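Local coordinates for protein peptidase, zinc-dependent (Methanocorpusculum labreanum, PDB 3LMC) that probably acts as a zinc-dependent metallopeptidase of family M54 and also binds an iron(III) ion, at residues A[138-141]-A[142-146]. Numbering follows the deposited sequence.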
ATOM      1  N   ALA A 138       5.361  10.115  12.918  1.00 21.44           N
ATOM      2  CA  ALA A 138       6.268   9.922  11.789  1.00 22.71           C
ATOM      3  C   ALA A 138       5.871   8.683  10.998  1.00 20.55           C
ATOM      4  O   ALA A 138       5.853   8.716   9.776  1.00 18.68           O
ATOM      5  CB  ALA A 138       7.719   9.806  12.244  1.00 15.41           C
ATOM      6  N   LEU A 139       5.556   7.592  11.692  1.00 14.36           N
ATOM      7  CA  LEU A 139       5.256   6.352  10.986  1.00 19.16           C
ATOM      8  C   LEU A 139       3.962   6.460  10.177  1.00 20.86           C
ATOM      9  O   LEU A 139       3.888   5.937   9.063  1.00 20.97           O
ATOM     10  CB  LEU A 139       5.183   5.153  11.934  1.00 15.31           C
ATOM     11  CG  LEU A 139       4.979   3.818  11.196  1.00 16.23           C
ATOM     12  CD1 LEU A 139       5.985   3.648  10.039  1.00 10.11           C
ATOM     13  CD2 LEU A 139       5.040   2.609  12.162  1.00 16.61           C
ATOM     14  N   ILE A 140       2.946   7.115  10.745  1.00 17.61           N
ATOM     15  CA  ILE A 140       1.701   7.409  10.024  1.00 16.18           C
ATOM     16  C   ILE A 140       2.006   8.250   8.778  1.00 17.66           C
ATOM     17  O   ILE A 140       1.561   7.935   7.666  1.00 21.13           O
ATOM     18  CB  ILE A 140       0.700   8.176  10.929  1.00 17.39           C
ATOM     19  CG1 ILE A 140       0.223   7.293  12.088  1.00 18.05           C
ATOM     20  CG2 ILE A 140      -0.505   8.689  10.104  1.00 13.82           C
ATOM     21  CD1 ILE A 140      -0.516   8.060  13.196  1.00 18.79           C
ATOM     22  N   ASP A 141       2.783   9.316   8.956  1.00 14.16           N
ATOM     23  CA  ASP A 141       3.171  10.162   7.827  1.00 14.02           C
ATOM     24  C   ASP A 141       3.738   9.320   6.703  1.00 19.97           C
ATOM     25  O   ASP A 141       3.367   9.489   5.542  1.00 20.48           O
ATOM     26  CB  ASP A 141       4.260  11.156   8.210  1.00 16.47           C
ATOM     27  CG  ASP A 141       3.773  12.243   9.135  1.00 24.96           C
ATOM     28  OD1 ASP A 141       2.549  12.459   9.233  1.00 20.21           O
ATOM     29  OD2 ASP A 141       4.638  12.884   9.766  1.00 29.10           O
ATOM     30  N   ARG A 142       4.685   8.455   7.047  1.00 14.00           N
ATOM     31  CA  ARG A 142       5.408   7.690   6.036  1.00 18.32           C
ATOM     32  C   ARG A 142       4.528   6.670   5.328  1.00 15.51           C
ATOM     33  O   ARG A 142       4.540   6.593   4.092  1.00 18.10           O
ATOM     34  CB  ARG A 142       6.631   7.025   6.658  1.00 14.27           C
ATOM     35  CG  ARG A 142       7.664   8.041   7.108  1.00 13.75           C
ATOM     36  CD  ARG A 142       8.727   7.391   8.015  1.00 20.77           C
ATOM     37  NE  ARG A 142       9.778   8.345   8.331  1.00 21.65           N
ATOM     38  CZ  ARG A 142      10.448   8.372   9.482  1.00 23.79           C
ATOM     39  NH1 ARG A 142      10.180   7.489  10.442  1.00 16.45           N
ATOM     40  NH2 ARG A 142      11.379   9.300   9.677  1.00 22.35           N
ATOM     41  N   ILE A 143       3.737   5.919   6.093  1.00 12.13           N
ATOM     42  CA  ILE A 143       2.836   4.928   5.489  1.00 17.54           C
ATOM     43  C   ILE A 143       1.798   5.569   4.581  1.00 14.37           C
ATOM     44  O   ILE A 143       1.440   5.013   3.551  1.00 16.20           O
ATOM     45  CB  ILE A 143       2.079   4.109   6.537  1.00 17.85           C
ATOM     46  CG1 ILE A 143       3.067   3.374   7.445  1.00 19.80           C
ATOM     47  CG2 ILE A 143       1.116   3.115   5.848  1.00 14.68           C
ATOM     48  CD1 ILE A 143       2.398   2.524   8.513  1.00 16.59           C
ATOM     49  N   VAL A 144       1.290   6.730   4.980  1.00 18.21           N
ATOM     50  CA  VAL A 144       0.295   7.422   4.183  1.00 14.90           C
ATOM     51  C   VAL A 144       0.894   7.839   2.849  1.00 19.00           C
ATOM     52  O   VAL A 144       0.281   7.663   1.797  1.00 15.20           O
ATOM     53  CB  VAL A 144      -0.178   8.696   4.887  1.00 16.33           C
ATOM     54  CG1 VAL A 144      -0.988   9.572   3.911  1.00 16.59           C
ATOM     55  CG2 VAL A 144      -0.980   8.347   6.139  1.00 14.41           C
ATOM     56  N   LYS A 145       2.094   8.411   2.911  1.00 16.32           N
ATOM     57  CA  LYS A 145       2.767   8.933   1.737  1.00 14.45           C
ATOM     58  C   LYS A 145       3.151   7.838   0.740  1.00 17.63           C
ATOM     59  O   LYS A 145       2.999   8.004  -0.472  1.00 19.05           O
ATOM     60  CB  LYS A 145       4.022   9.673   2.169  1.00 11.65           C
ATOM     61  CG  LYS A 145       3.786  11.017   2.848  1.00 16.67           C
ATOM     62  CD  LYS A 145       5.110  11.478   3.460  1.00 17.90           C
ATOM     63  CE  LYS A 145       5.005  12.853   4.062  1.00 23.54           C
ATOM     64  NZ  LYS A 145       6.378  13.336   4.386  1.00 18.76           N
ATOM     65  N   GLU A 146       3.644   6.715   1.248  1.00 21.41           N
ATOM     66  CA  GLU A 146       4.083   5.629   0.373  1.00 21.99           C
ATOM     67  C   GLU A 146       2.885   4.775  -0.018  1.00 21.74           C
ATOM     68  O   GLU A 146       2.842   4.212  -1.111  1.00 20.21           O
ATOM     69  CB  GLU A 146       5.181   4.792   1.030  1.00 25.57           C
ATOM     70  CG  GLU A 146       5.514   3.509   0.289  1.00 41.70           C
ATOM     71  CD  GLU A 146       6.260   3.745  -1.017  1.00 51.21           C
ATOM     72  OE1 GLU A 146       6.630   4.908  -1.296  1.00 55.64           O
ATOM     73  OE2 GLU A 146       6.484   2.762  -1.758  1.00 50.11           O
TER
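The guanidinium of R142 carries the CB of A138 over one face, offset toward the rim, with NH1 its nearest atom at 3.8 Å. The R142 chain runs back one turn to get there: CG lies beside its backbone N (chi1 -66°), the chain stays extended as far as NE, and CG passes 3.3 Å from A138 O. The polar end is held from outside this turn, NH2 in a salt bridge with D177 and NH1 by a hydrogen bond to N127 OD1. Replacing R142 by alanine is likely to leave D177 without its charged mate here and the A138 methyl without the guanidinium over it. Another side of the helix is apolar. L139 CD1 meets I143 CG1 at 3.9 Å, the two side chains lying askew, and I140 and V144 touch through their CG2 methyls at 4.0 Å; L15, L125 and helix 16-27 add to this surface. Four successive i to i+4 backbone bonds join the two segments, from R142 N to A138 O through K145 N to D141 O; the one from I143 N to L139 O is the straightest, with an N-H...O angle of 170°. D141 and K145, one turn apart, do not pair: OD2 and NZ stand 5.7 Å from each other, D141 OD1 forming a salt bridge with K181 and K145 NZ a hydrogen bond with K179 O. Helix 136-154 goes on to H149 and H153, two of the zinc ligands, in an HExxH pattern. The chemistry is thus divided by side, an aliphatic one packed on helix 16-27 and neighbouring loops, and polar ends directed to D177, K179, K181 and N127.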